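Local coordinates for 3-ketosteroid-delta4-5alpha-dehydrogenase (Rhodococcus jostii, PDB 4AT2), which probably uses bound FAD to introduce the delta-4 double bond into 5alpha-3-ketosteroids, a step of steroid catabolism, yielding products such as 4-androstene-3,17-dione, at residues Asp127-Trp138 with Gly493-Arg501. Residues are numbered along the deposited sequence; the frame is centred on the assembly and turned at random.
Sequences DYCEGSVEHYNW and GDGSFYGRR
Arg500 meets three residues of 127-138 at once. Two are bound at its guanidinium edge: Glu134, gripped end-on by NH1 to OE1 (2.8 Å) and NH2 to OE2, and His135, whose ND1 accepts from Arg500 NH1 within both planes. Its face lies on Trp138, planes 8° apart, with Arg500 CZ 3.4 Å from the five-membered ring's centroid, a cation-pi stack; extended chi2 carries CD over the six-membered ring, and the bend at chi3 turns the guanidinium along the indole. His135 donates from NE2 to Ser496 OG at 2.8 Å, nearly straight (164°), which fixes the ring's rotation.

At the other end, Asp127 receives Arg501 NH1 on the syn lone pair of OD2 and Tyr498 OH on the anti one (2.7 Å), while Arg501 NH2 reaches OD1 (3.2 Å).

Between these salt bridges, Tyr128, His135 and Phe497 form an aromatic cluster with knobs-into-holes packing, Phe497 sitting among Asp127, Tyr128, Ser132 and His135. Phe497 turns its edge to the His135 face, planes at 69°, and its own face takes Tyr128 CA, 4.2 Å from the ring centroid. Lacking a side chain, Gly493 admits Tyr128 OH, bonded to Tyr88 O, to 3.1 Å from its CA.

Segments 132-138 and 493-501, of helices 132-141 and 490-507, cross almost perpendicularly, Gly493 about 6 Å from the FAD; helix 51-62 adjoins Trp138, its Glu59 pairing with Arg500 NE, and helix 105-115 packs against Cys129 and Ser132.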
loop_
_atom_site.group_PDB
_atom_site.type_symbol
_atom_site.label_atom_id
_atom_site.label_comp_id
_atom_site.label_asym_id
_atom_site.label_seq_id
_atom_site.Cartn_x
_atom_site.Cartn_y
_atom_site.Cartn_z
ATOM N N ASP A 127 -19.447 11.740 7.711
ATOM C CA ASP A 127 -19.388 13.103 8.211
ATOM C C ASP A 127 -19.213 14.131 7.074
ATOM O O ASP A 127 -19.917 15.136 7.017
ATOM C CB ASP A 127 -18.235 13.180 9.217
ATOM C CG ASP A 127 -18.012 14.564 9.743
ATOM O OD1 ASP A 127 -18.886 15.068 10.473
ATOM O OD2 ASP A 127 -16.942 15.130 9.463
ATOM N N TYR A 128 -18.273 13.865 6.172
ATOM C CA TYR A 128 -18.029 14.728 5.021
ATOM C C TYR A 128 -19.281 14.860 4.153
ATOM O O TYR A 128 -19.598 15.956 3.664
ATOM C CB TYR A 128 -16.883 14.120 4.209
ATOM C CG TYR A 128 -16.387 14.950 3.045
ATOM C CD1 TYR A 128 -15.509 16.015 3.240
ATOM C CD2 TYR A 128 -16.769 14.634 1.740
ATOM C CE1 TYR A 128 -15.039 16.761 2.163
ATOM C CE2 TYR A 128 -16.311 15.369 0.662
ATOM C CZ TYR A 128 -15.447 16.425 0.879
ATOM O OH TYR A 128 -14.992 17.146 -0.194
ATOM N N CYS A 129 -19.988 13.751 3.959
ATOM C CA CYS A 129 -21.180 13.762 3.109
ATOM C C CYS A 129 -22.349 14.497 3.763
ATOM O O CYS A 129 -23.064 15.271 3.106
ATOM C CB CYS A 129 -21.587 12.334 2.743
ATOM S SG CYS A 129 -20.402 11.579 1.618
ATOM N N GLU A 130 -22.549 14.254 5.052
ATOM C CA GLU A 130 -23.648 14.896 5.762
ATOM C C GLU A 130 -23.479 16.414 5.847
ATOM O O GLU A 130 -24.471 17.153 5.909
ATOM C CB GLU A 130 -23.837 14.285 7.151
ATOM C CG GLU A 130 -24.317 12.840 7.135
ATOM C CD GLU A 130 -25.699 12.631 6.515
ATOM O OE1 GLU A 130 -26.556 13.547 6.556
ATOM O OE2 GLU A 130 -25.942 11.518 5.994
ATOM N N GLY A 131 -22.229 16.878 5.838
ATOM C CA GLY A 131 -21.950 18.314 5.925
ATOM C C GLY A 131 -21.660 18.991 4.591
ATOM O O GLY A 131 -21.289 20.167 4.564
ATOM N N SER A 132 -21.833 18.262 3.483
ATOM C CA SER A 132 -21.347 18.751 2.177
ATOM C C SER A 132 -22.089 19.982 1.642
ATOM O O SER A 132 -21.467 20.946 1.190
ATOM C CB SER A 132 -21.347 17.628 1.131
ATOM O OG SER A 132 -20.459 17.948 0.063
ATOM N N VAL A 133 -23.418 19.943 1.685
ATOM C CA VAL A 133 -24.205 21.089 1.229
ATOM C C VAL A 133 -23.914 22.332 2.075
ATOM O O VAL A 133 -23.724 23.418 1.528
ATOM C CB VAL A 133 -25.713 20.741 1.185
ATOM C CG1 VAL A 133 -26.576 21.969 0.877
ATOM C CG2 VAL A 133 -25.961 19.653 0.148
ATOM N N GLU A 134 -23.838 22.168 3.401
ATOM C CA GLU A 134 -23.479 23.284 4.288
ATOM C C GLU A 134 -22.115 23.851 3.898
ATOM O O GLU A 134 -21.917 25.073 3.888
ATOM C CB GLU A 134 -23.484 22.848 5.764
ATOM C CG GLU A 134 -23.295 23.992 6.778
ATOM C CD GLU A 134 -21.847 24.444 6.950
ATOM O OE1 GLU A 134 -20.933 23.692 6.553
ATOM O OE2 GLU A 134 -21.613 25.555 7.485
ATOM N N HIS A 135 -21.186 22.961 3.555
ATOM C CA HIS A 135 -19.838 23.387 3.205
ATOM C C HIS A 135 -19.799 24.138 1.892
ATOM O O HIS A 135 -19.102 25.152 1.782
ATOM C CB HIS A 135 -18.885 22.200 3.230
ATOM C CG HIS A 135 -17.440 22.575 3.039
ATOM N ND1 HIS A 135 -16.802 23.447 3.846
ATOM C CD2 HIS A 135 -16.512 22.157 2.096
ATOM C CE1 HIS A 135 -15.528 23.594 3.427
ATOM N NE2 HIS A 135 -15.352 22.800 2.354
ATOM N N TYR A 136 -20.575 23.686 0.904
ATOM C CA TYR A 136 -20.688 24.419 -0.365
ATOM C C TYR A 136 -21.180 25.837 -0.077
ATOM O O TYR A 136 -20.624 26.803 -0.577
ATOM C CB TYR A 136 -21.656 23.726 -1.333
ATOM C CG TYR A 136 -21.905 24.543 -2.592
ATOM C CD1 TYR A 136 -21.008 24.505 -3.660
ATOM C CD2 TYR A 136 -23.021 25.377 -2.693
ATOM C CE1 TYR A 136 -21.221 25.268 -4.807
ATOM C CE2 TYR A 136 -23.242 26.147 -3.832
ATOM C CZ TYR A 136 -22.346 26.081 -4.889
ATOM O OH TYR A 136 -22.564 26.844 -6.023
ATOM N N ASN A 137 -22.245 25.934 0.715
ATOM C CA ASN A 137 -22.832 27.217 1.076
ATOM C C ASN A 137 -21.861 28.118 1.840
ATOM O O ASN A 137 -21.835 29.328 1.641
ATOM C CB ASN A 137 -24.122 26.991 1.871
ATOM C CG ASN A 137 -25.222 26.383 1.023
ATOM O OD1 ASN A 137 -25.224 26.537 -0.203
ATOM N ND2 ASN A 137 -26.158 25.679 1.662
ATOM N N TRP A 138 -21.060 27.501 2.697
ATOM C CA TRP A 138 -20.023 28.189 3.452
ATOM C C TRP A 138 -18.992 28.797 2.529
ATOM O O TRP A 138 -18.606 29.958 2.702
ATOM C CB TRP A 138 -19.396 27.200 4.428
ATOM C CG TRP A 138 -18.418 27.802 5.399
ATOM C CD1 TRP A 138 -18.674 28.273 6.687
ATOM C CD2 TRP A 138 -16.990 27.995 5.194
ATOM N NE1 TRP A 138 -17.526 28.728 7.273
ATOM C CE2 TRP A 138 -16.478 28.597 6.428
ATOM C CE3 TRP A 138 -16.108 27.737 4.147
ATOM C CZ2 TRP A 138 -15.135 28.911 6.585
ATOM C CZ3 TRP A 138 -14.752 28.069 4.318
ATOM C CH2 TRP A 138 -14.286 28.635 5.510
ATOM N N GLY A 493 -11.530 19.518 -1.408
ATOM C CA GLY A 493 -12.737 19.275 -0.623
ATOM C C GLY A 493 -12.453 18.912 0.822
ATOM O O GLY A 493 -12.925 19.593 1.741
ATOM N N ASP A 494 -11.692 17.843 1.053
ATOM C CA ASP A 494 -11.449 17.464 2.439
ATOM C C ASP A 494 -10.493 18.427 3.158
ATOM O O ASP A 494 -10.627 18.647 4.362
ATOM C CB ASP A 494 -11.176 15.948 2.648
ATOM C CG ASP A 494 -9.739 15.520 2.362
ATOM O OD1 ASP A 494 -8.787 16.306 2.541
ATOM O OD2 ASP A 494 -9.561 14.322 2.014
ATOM N N GLY A 495 -9.591 19.063 2.401
ATOM C CA GLY A 495 -8.675 20.054 2.976
ATOM C C GLY A 495 -9.442 21.257 3.500
ATOM O O GLY A 495 -9.208 21.722 4.617
ATOM N N SER A 496 -10.386 21.763 2.706
ATOM C CA SER A 496 -11.194 22.903 3.178
ATOM C C SER A 496 -12.185 22.487 4.270
ATOM O O SER A 496 -12.346 23.200 5.262
ATOM C CB SER A 496 -11.914 23.601 2.025
ATOM O OG SER A 496 -12.762 22.698 1.325
ATOM N N PHE A 497 -12.824 21.328 4.101
ATOM C CA PHE A 497 -13.831 20.861 5.064
ATOM C C PHE A 497 -13.186 20.597 6.430
ATOM O O PHE A 497 -13.673 21.074 7.473
ATOM C CB PHE A 497 -14.495 19.578 4.524
ATOM C CG PHE A 497 -15.676 19.102 5.330
ATOM C CD1 PHE A 497 -15.498 18.388 6.518
ATOM C CD2 PHE A 497 -16.972 19.317 4.867
ATOM C CE1 PHE A 497 -16.595 17.944 7.254
ATOM C CE2 PHE A 497 -18.072 18.863 5.589
ATOM C CZ PHE A 497 -17.886 18.181 6.787
ATOM N N TYR A 498 -12.102 19.825 6.428
ATOM C CA TYR A 498 -11.420 19.472 7.692
ATOM C C TYR A 498 -10.481 20.565 8.203
ATOM O O TYR A 498 -10.181 20.611 9.398
ATOM C CB TYR A 498 -10.800 18.056 7.652
ATOM C CG TYR A 498 -11.932 17.057 7.638
ATOM C CD1 TYR A 498 -12.767 16.932 8.742
ATOM C CD2 TYR A 498 -12.233 16.327 6.490
ATOM C CE1 TYR A 498 -13.854 16.073 8.735
ATOM C CE2 TYR A 498 -13.318 15.468 6.461
ATOM C CZ TYR A 498 -14.118 15.342 7.587
ATOM O OH TYR A 498 -15.205 14.502 7.551
ATOM N N GLY A 499 -10.076 21.466 7.309
ATOM C CA GLY A 499 -9.412 22.716 7.714
ATOM C C GLY A 499 -10.339 23.512 8.622
ATOM O O GLY A 499 -9.946 23.918 9.715
ATOM N N ARG A 500 -11.583 23.711 8.186
ATOM C CA ARG A 500 -12.595 24.345 9.047
ATOM C C ARG A 500 -12.668 23.692 10.428
ATOM O O ARG A 500 -12.613 24.378 11.460
ATOM C CB ARG A 500 -13.978 24.303 8.385
ATOM C CG ARG A 500 -14.139 25.263 7.212
ATOM C CD ARG A 500 -15.525 25.102 6.594
ATOM N NE ARG A 500 -16.578 25.446 7.553
ATOM C CZ ARG A 500 -17.859 25.108 7.419
ATOM N NH1 ARG A 500 -18.271 24.417 6.360
ATOM N NH2 ARG A 500 -18.731 25.468 8.350
ATOM N N ARG A 501 -12.777 22.368 10.442
ATOM C CA ARG A 501 -12.910 21.614 11.687
ATOM C C ARG A 501 -11.674 21.825 12.575
ATOM O O ARG A 501 -11.800 21.952 13.795
ATOM C CB ARG A 501 -13.126 20.123 11.407
ATOM C CG ARG A 501 -14.486 19.798 10.793
ATOM C CD ARG A 501 -15.617 19.847 11.828
ATOM N NE ARG A 501 -16.913 19.587 11.189
ATOM C CZ ARG A 501 -17.386 18.375 10.894
ATOM N NH1 ARG A 501 -16.697 17.284 11.206
ATOM N NH2 ARG A 501 -18.567 18.255 10.296
HETATM O O HOH W 1 -21.043 16.791 8.991
#